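Local structure of SnoaL-like domain-containing protein (Xanthomonas campestris pv. campestris, 3G8Z) at residues S43-P54 / K128-Q139. The protein is of unknown function but adopts a cystatin-like fold and belongs to the SnoaL-like family, whose relatives include polyketide cyclases. Sequence-based numbering, arbitrary orientation. Where two conformers were deposited one is given.
Sequences SIISPDVIWHQP and KIVEVRLFSADQ
Val132 pushes its branched end up against one face of the Trp51 indole: CG1 stands almost on the normal of the six-membered ring, 3.8 Å from its centroid, a CH-pi contact, while CG2 rests by CE3. Trp51 can lie over its neighbour because CG is turned anti to the backbone N (chi1 -176°). Further along, Leu134 CD1 nestles against the place where the indole and the Gln53 amide join, 3.9 Å from Trp51 CZ2. That amide is itself held in place, since Trp51 NE1 donates a straight bond, in the ring plane, to Gln53 OE1.

Strands 49-53 and 128-136 run parallel here, at the heart of the mixed sheet of the cystatin-like fold. Ile50 and His52 take backbone bonds from Val132 and Leu134 and return them to Val130 and Val132. At Pro47 and Asp48 the first chain turns a corner and interrupts the pairing; a water bridges Asp48 O and Val130 O. Before the corner, Ile129 N bonds Ile44 O and Ser46 N bonds Ile129 O; after it, pairing resumes at Ile50 N. At the other end the Pro54 ring sits against Leu134, its CG 3.3 Å from Leu134 O.

The face bearing Ile45, Trp51, Ile129 and Val132 packs against helices 22-35 and 66-79; the opposite face carries Ile50 and then the polar group His52, Glu131 and Arg133. There the guanidinium of Arg133 lies flat on the His52 ring, centres 3.8 Å apart and planes only 10° from parallel. Glu131 OE2 meets the ring at its edge, accepting from His52 NE2 at 2.7 Å through its anti lone pair. Thr62 bonds ND1, and Glu131 OE1 forms a salt bridge with Arg123. With both nitrogens engaged and a guanidinium on one face, the imidazole is fixed in rotation and tilt.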
ATOM      1  N   SER A  43      15.599 -10.278  13.743  1.00 27.35           N
ATOM      2  CA  SER A  43      16.062  -9.167  14.547  1.00 27.16           C
ATOM      3  C   SER A  43      15.328  -7.879  14.245  1.00 26.27           C
ATOM      4  O   SER A  43      15.070  -7.101  15.147  1.00 26.12           O
ATOM      5  CB  SER A  43      17.545  -8.911  14.288  1.00 27.55           C
ATOM      6  OG  SER A  43      18.286 -10.119  14.281  1.00 31.12           O
ATOM      7  N   ILE A  44      15.031  -7.624  12.974  0.80 25.74           N
ATOM      8  CA  ILE A  44      14.417  -6.351  12.611  0.80 25.48           C
ATOM      9  C   ILE A  44      12.888  -6.401  12.625  0.80 25.12           C
ATOM     10  O   ILE A  44      12.253  -5.360  12.540  0.80 24.94           O
ATOM     11  CB  ILE A  44      14.884  -5.814  11.240  0.80 25.62           C
ATOM     12  CG1 ILE A  44      14.414  -6.717  10.116  0.80 25.44           C
ATOM     13  CG2 ILE A  44      16.404  -5.626  11.202  0.80 26.74           C
ATOM     14  CD1 ILE A  44      14.541  -6.054   8.768  0.80 25.39           C
ATOM     15  N   ILE A  45      12.305  -7.594  12.726  1.00 24.68           N
ATOM     16  CA  ILE A  45      10.860  -7.705  12.899  1.00 24.29           C
ATOM     17  C   ILE A  45      10.563  -7.718  14.404  1.00 23.55           C
ATOM     18  O   ILE A  45      11.174  -8.489  15.150  1.00 22.64           O
ATOM     19  CB  ILE A  45      10.274  -8.976  12.293  1.00 24.38           C
ATOM     20  CG1 ILE A  45      10.498  -9.037  10.779  1.00 24.59           C
ATOM     21  CG2 ILE A  45       8.757  -9.055  12.624  1.00 25.67           C
ATOM     22  CD1 ILE A  45      10.145 -10.398  10.161  1.00 24.92           C
ATOM     23  N   SER A  46       9.626  -6.884  14.842  1.00 23.00           N
ATOM     24  CA  SER A  46       9.259  -6.830  16.253  1.00 22.83           C
ATOM     25  C   SER A  46       8.852  -8.203  16.750  1.00 22.19           C
ATOM     26  O   SER A  46       8.139  -8.923  16.045  1.00 21.94           O
ATOM     27  CB  SER A  46       8.100  -5.854  16.470  1.00 22.92           C
ATOM     28  OG  SER A  46       7.607  -5.936  17.795  1.00 24.58           O
ATOM     29  N   PRO A  47       9.269  -8.563  17.982  1.00 22.37           N
ATOM     30  CA  PRO A  47       8.758  -9.763  18.622  1.00 22.02           C
ATOM     31  C   PRO A  47       7.238  -9.768  18.744  1.00 21.70           C
ATOM     32  O   PRO A  47       6.624 -10.837  18.769  1.00 21.02           O
ATOM     33  CB  PRO A  47       9.392  -9.714  20.013  1.00 22.79           C
ATOM     34  CG  PRO A  47      10.558  -8.856  19.863  1.00 23.47           C
ATOM     35  CD  PRO A  47      10.220  -7.851  18.852  1.00 21.85           C
ATOM     36  N   ASP A  48       6.645  -8.580  18.811  0.80 21.87           N
ATOM     37  CA  ASP A  48       5.198  -8.448  18.915  0.80 22.06           C
ATOM     38  C   ASP A  48       4.537  -8.090  17.584  0.80 21.67           C
ATOM     39  O   ASP A  48       3.453  -7.519  17.566  0.80 21.42           O
ATOM     40  CB  ASP A  48       4.864  -7.368  19.940  0.80 22.48           C
ATOM     41  CG  ASP A  48       5.412  -7.685  21.314  0.80 24.34           C
ATOM     42  OD1 ASP A  48       5.643  -8.882  21.617  0.80 26.77           O
ATOM     43  OD2 ASP A  48       5.588  -6.733  22.106  0.80 30.22           O
ATOM     44  N   VAL A  49       5.185  -8.443  16.480  1.00 21.28           N
ATOM     45  CA  VAL A  49       4.714  -8.062  15.144  1.00 21.34           C
ATOM     46  C   VAL A  49       3.274  -8.527  14.889  1.00 21.28           C
ATOM     47  O   VAL A  49       2.894  -9.660  15.219  1.00 21.71           O
ATOM     48  CB  VAL A  49       5.633  -8.635  14.017  1.00 21.34           C
ATOM     49  CG1 VAL A  49       5.612 -10.159  14.033  1.00 22.06           C
ATOM     50  CG2 VAL A  49       5.231  -8.094  12.601  1.00 20.25           C
ATOM     51  N   ILE A  50       2.467  -7.640  14.324  1.00 20.97           N
ATOM     52  CA  ILE A  50       1.130  -7.994  13.855  1.00 21.41           C
ATOM     53  C   ILE A  50       1.205  -8.197  12.351  1.00 21.41           C
ATOM     54  O   ILE A  50       1.557  -7.294  11.619  1.00 20.60           O
ATOM     55  CB  ILE A  50       0.106  -6.882  14.134  1.00 21.69           C
ATOM     56  CG1 ILE A  50       0.037  -6.565  15.632  1.00 22.56           C
ATOM     57  CG2 ILE A  50      -1.264  -7.299  13.610  1.00 22.39           C
ATOM     58  CD1 ILE A  50      -0.655  -5.226  15.942  1.00 22.81           C
ATOM     59  N   TRP A  51       0.895  -9.401  11.898  1.00 21.34           N
ATOM     60  CA  TRP A  51       1.110  -9.771  10.498  1.00 20.47           C
ATOM     61  C   TRP A  51      -0.218 -10.135   9.824  1.00 20.74           C
ATOM     62  O   TRP A  51      -0.856 -11.124  10.208  1.00 20.57           O
ATOM     63  CB  TRP A  51       2.059 -10.964  10.477  1.00 20.61           C
ATOM     64  CG  TRP A  51       2.463 -11.416   9.141  1.00 19.71           C
ATOM     65  CD1 TRP A  51       1.693 -12.076   8.232  1.00 20.63           C
ATOM     66  CD2 TRP A  51       3.751 -11.267   8.546  1.00 20.23           C
ATOM     67  NE1 TRP A  51       2.420 -12.340   7.093  1.00 20.97           N
ATOM     68  CE2 TRP A  51       3.691 -11.854   7.264  1.00 20.42           C
ATOM     69  CE3 TRP A  51       4.955 -10.707   8.974  1.00 19.45           C
ATOM     70  CZ2 TRP A  51       4.798 -11.905   6.415  1.00 22.43           C
ATOM     71  CZ3 TRP A  51       6.049 -10.763   8.124  1.00 20.48           C
ATOM     72  CH2 TRP A  51       5.960 -11.347   6.865  1.00 20.03           C
ATOM     73  N   HIS A  52      -0.654  -9.325   8.859  1.00 19.95           N
ATOM     74  CA  HIS A  52      -1.935  -9.560   8.168  1.00 20.47           C
ATOM     75  C   HIS A  52      -1.710 -10.216   6.799  1.00 20.64           C
ATOM     76  O   HIS A  52      -1.189  -9.588   5.871  1.00 21.48           O
ATOM     77  CB  HIS A  52      -2.721  -8.263   7.951  1.00 20.61           C
ATOM     78  CG  HIS A  52      -2.858  -7.404   9.171  1.00 20.86           C
ATOM     79  ND1 HIS A  52      -3.803  -7.640  10.142  1.00 21.80           N
ATOM     80  CD2 HIS A  52      -2.220  -6.269   9.535  1.00 20.82           C
ATOM     81  CE1 HIS A  52      -3.714  -6.708  11.078  1.00 22.66           C
ATOM     82  NE2 HIS A  52      -2.779  -5.843  10.716  1.00 21.08           N
ATOM     83  N   GLN A  53      -2.095 -11.473   6.677  1.00 20.61           N
ATOM     84  CA  GLN A  53      -1.921 -12.210   5.444  1.00 20.95           C
ATOM     85  C   GLN A  53      -3.289 -12.368   4.800  1.00 21.73           C
ATOM     86  O   GLN A  53      -4.201 -12.964   5.397  1.00 22.31           O
ATOM     87  CB  GLN A  53      -1.307 -13.574   5.764  1.00 21.52           C
ATOM     88  CG  GLN A  53      -0.925 -14.417   4.545  1.00 23.08           C
ATOM     89  CD  GLN A  53       0.446 -14.092   3.963  1.00 23.99           C
ATOM     90  OE1 GLN A  53       1.408 -13.843   4.692  1.00 25.78           O
ATOM     91  NE2 GLN A  53       0.536 -14.101   2.642  1.00 22.06           N
ATOM     92  N   PRO A  54      -3.451 -11.834   3.586  1.00 21.65           N
ATOM     93  CA  PRO A  54      -4.728 -11.826   2.913  1.00 21.86           C
ATOM     94  C   PRO A  54      -5.142 -13.184   2.381  1.00 22.62           C
ATOM     95  O   PRO A  54      -4.357 -14.131   2.369  1.00 22.99           O
ATOM     96  CB  PRO A  54      -4.486 -10.867   1.749  1.00 21.91           C
ATOM     97  CG  PRO A  54      -3.076 -11.014   1.450  1.00 22.13           C
ATOM     98  CD  PRO A  54      -2.401 -11.221   2.762  1.00 22.27           C
ATOM     99  N   LYS A 128      12.165  -1.062  14.194  1.00 26.81           N
ATOM    100  CA  LYS A 128      11.614  -2.386  13.998  1.00 25.95           C
ATOM    101  C   LYS A 128      10.282  -2.369  13.256  1.00 24.20           C
ATOM    102  O   LYS A 128       9.485  -1.424  13.359  1.00 24.12           O
ATOM    103  CB  LYS A 128      11.463  -3.095  15.345  1.00 26.56           C
ATOM    104  CG  LYS A 128      12.804  -3.327  16.049  1.00 27.86           C
ATOM    105  CD  LYS A 128      12.857  -4.627  16.790  1.00 29.45           C
ATOM    106  CE  LYS A 128      14.172  -4.773  17.552  1.00 30.85           C
ATOM    107  NZ  LYS A 128      15.310  -5.111  16.654  1.00 31.93           N
ATOM    108  N   ILE A 129      10.063  -3.419  12.488  1.00 22.16           N
ATOM    109  CA  ILE A 129       8.787  -3.643  11.819  1.00 21.34           C
ATOM    110  C   ILE A 129       7.760  -4.207  12.812  1.00 21.20           C
ATOM    111  O   ILE A 129       7.883  -5.353  13.291  1.00 21.26           O
ATOM    112  CB  ILE A 129       8.962  -4.620  10.658  1.00 20.50           C
ATOM    113  CG1 ILE A 129       9.866  -3.980   9.599  1.00 20.52           C
ATOM    114  CG2 ILE A 129       7.636  -4.984  10.067  1.00 20.19           C
ATOM    115  CD1 ILE A 129      10.502  -4.992   8.684  1.00 19.23           C
ATOM    116  N   VAL A 130       6.750  -3.397  13.109  1.00 21.16           N
ATOM    117  CA  VAL A 130       5.763  -3.727  14.142  1.00 20.93           C
ATOM    118  C   VAL A 130       4.468  -4.247  13.531  1.00 20.90           C
ATOM    119  O   VAL A 130       3.688  -4.945  14.190  1.00 20.58           O
ATOM    120  CB  VAL A 130       5.482  -2.531  15.111  1.00 21.45           C
ATOM    121  CG1 VAL A 130       6.721  -2.211  15.939  1.00 21.15           C
ATOM    122  CG2 VAL A 130       4.998  -1.283  14.385  1.00 22.16           C
ATOM    123  N   GLU A 131       4.252  -3.965  12.255  1.00 20.63           N
ATOM    124  CA  GLU A 131       3.054  -4.438  11.600  1.00 21.43           C
ATOM    125  C   GLU A 131       3.314  -4.660  10.133  1.00 20.97           C
ATOM    126  O   GLU A 131       4.028  -3.890   9.499  1.00 22.11           O
ATOM    127  CB  GLU A 131       1.914  -3.444  11.796  1.00 21.17           C
ATOM    128  CG  GLU A 131       0.550  -3.996  11.423  1.00 22.86           C
ATOM    129  CD  GLU A 131      -0.619  -3.107  11.837  1.00 23.08           C
ATOM    130  OE1 GLU A 131      -0.410  -1.982  12.362  1.00 20.96           O
ATOM    131  OE2 GLU A 131      -1.774  -3.541  11.600  1.00 25.72           O
ATOM    132  N   VAL A 132       2.705  -5.708   9.592  1.00 21.14           N
ATOM    133  CA  VAL A 132       2.876  -6.082   8.198  1.00 20.63           C
ATOM    134  C   VAL A 132       1.485  -6.342   7.617  1.00 21.60           C
ATOM    135  O   VAL A 132       0.679  -7.056   8.240  1.00 21.33           O
ATOM    136  CB  VAL A 132       3.748  -7.350   8.077  1.00 20.29           C
ATOM    137  CG1 VAL A 132       3.774  -7.872   6.646  1.00 18.76           C
ATOM    138  CG2 VAL A 132       5.203  -7.079   8.592  1.00 19.84           C
ATOM    139  N   ARG A 133       1.190  -5.733   6.471  1.00 21.38           N
ATOM    140  CA  ARG A 133      -0.018  -6.071   5.722  1.00 22.22           C
ATOM    141  C   ARG A 133       0.324  -6.294   4.279  1.00 22.11           C
ATOM    142  O   ARG A 133       0.876  -5.426   3.642  1.00 22.66           O
ATOM    143  CB  ARG A 133      -1.109  -4.997   5.819  1.00 21.70           C
ATOM    144  CG  ARG A 133      -2.412  -5.471   5.156  1.00 22.36           C
ATOM    145  CD  ARG A 133      -3.481  -4.436   5.203  1.00 24.69           C
ATOM    146  NE  ARG A 133      -3.860  -4.087   6.558  1.00 25.29           N
ATOM    147  CZ  ARG A 133      -4.698  -4.785   7.298  1.00 28.19           C
ATOM    148  NH1 ARG A 133      -5.232  -5.898   6.820  1.00 30.48           N
ATOM    149  NH2 ARG A 133      -4.990  -4.362   8.531  1.00 29.23           N
ATOM    150  N   LEU A 134      -0.007  -7.479   3.783  1.00 23.03           N
ATOM    151  CA  LEU A 134       0.364  -7.890   2.450  1.00 22.78           C
ATOM    152  C   LEU A 134      -0.834  -7.767   1.506  1.00 22.08           C
ATOM    153  O   LEU A 134      -1.979  -7.982   1.904  1.00 20.33           O
ATOM    154  CB  LEU A 134       0.874  -9.336   2.481  1.00 23.54           C
ATOM    155  CG  LEU A 134       2.075  -9.605   3.426  1.00 25.07           C
ATOM    156  CD1 LEU A 134       2.673 -10.982   3.257  1.00 27.13           C
ATOM    157  CD2 LEU A 134       3.115  -8.569   3.246  1.00 25.69           C
ATOM    158  N   PHE A 135      -0.535  -7.439   0.253  1.00 21.54           N
ATOM    159  CA  PHE A 135      -1.519  -7.283  -0.778  1.00 21.57           C
ATOM    160  C   PHE A 135      -1.030  -8.038  -2.018  1.00 21.86           C
ATOM    161  O   PHE A 135       0.153  -7.965  -2.369  1.00 21.13           O
ATOM    162  CB  PHE A 135      -1.678  -5.808  -1.154  1.00 21.89           C
ATOM    163  CG  PHE A 135      -2.259  -4.973  -0.084  1.00 20.47           C
ATOM    164  CD1 PHE A 135      -1.449  -4.450   0.914  1.00 21.86           C
ATOM    165  CD2 PHE A 135      -3.602  -4.654  -0.095  1.00 21.24           C
ATOM    166  CE1 PHE A 135      -1.991  -3.652   1.904  1.00 22.94           C
ATOM    167  CE2 PHE A 135      -4.136  -3.871   0.870  1.00 21.16           C
ATOM    168  CZ  PHE A 135      -3.330  -3.364   1.885  1.00 21.30           C
ATOM    169  N   SER A 136      -1.948  -8.725  -2.683  1.00 22.06           N
ATOM    170  CA  SER A 136      -1.614  -9.467  -3.900  1.00 22.89           C
ATOM    171  C   SER A 136      -2.529  -9.114  -5.039  1.00 22.83           C
ATOM    172  O   SER A 136      -3.743  -8.935  -4.855  1.00 21.99           O
ATOM    173  CB  SER A 136      -1.760 -10.962  -3.650  1.00 23.97           C
ATOM    174  OG  SER A 136      -0.855 -11.404  -2.674  1.00 27.58           O
ATOM    175  N   ALA A 137      -1.982  -9.075  -6.247  1.00 22.31           N
ATOM    176  CA  ALA A 137      -2.778  -8.678  -7.401  1.00 22.73           C
ATOM    177  C   ALA A 137      -3.732  -9.770  -7.847  1.00 22.97           C
ATOM    178  O   ALA A 137      -4.729  -9.488  -8.487  1.00 22.69           O
ATOM    179  CB  ALA A 137      -1.862  -8.291  -8.571  1.00 22.39           C
ATOM    180  N   ASP A 138      -3.413 -11.013  -7.533  1.00 22.48           N
ATOM    181  CA  ASP A 138      -4.237 -12.142  -7.934  1.00 22.80           C
ATOM    182  C   ASP A 138      -4.355 -13.094  -6.751  1.00 21.64           C
ATOM    183  O   ASP A 138      -3.576 -14.048  -6.599  1.00 21.81           O
ATOM    184  CB  ASP A 138      -3.633 -12.841  -9.147  1.00 21.52           C
ATOM    185  CG  ASP A 138      -4.504 -13.961  -9.666  1.00 24.33           C
ATOM    186  OD1 ASP A 138      -5.494 -14.347  -8.990  1.00 19.07           O
ATOM    187  OD2 ASP A 138      -4.170 -14.470 -10.757  1.00 24.09           O
ATOM    188  N   GLN A 139      -5.336 -12.828  -5.908  1.00 21.45           N
ATOM    189  CA  GLN A 139      -5.433 -13.541  -4.660  1.00 21.67           C
ATOM    190  C   GLN A 139      -5.929 -14.977  -4.903  1.00 21.22           C
ATOM    191  O   GLN A 139      -5.631 -15.876  -4.118  1.00 20.60           O
ATOM    192  CB  GLN A 139      -6.370 -12.795  -3.704  1.00 22.17           C
ATOM    193  CG  GLN A 139      -6.349 -13.320  -2.292  1.00 22.91           C
ATOM    194  CD  GLN A 139      -4.989 -13.188  -1.682  1.00 23.59           C
ATOM    195  OE1 GLN A 139      -4.419 -12.100  -1.660  1.00 24.07           O
ATOM    196  NE2 GLN A 139      -4.428 -14.303  -1.220  1.00 21.69           N
TER
HETATM  197  O   HOH W   1       3.019  -4.860  16.943  1.00 28.69           O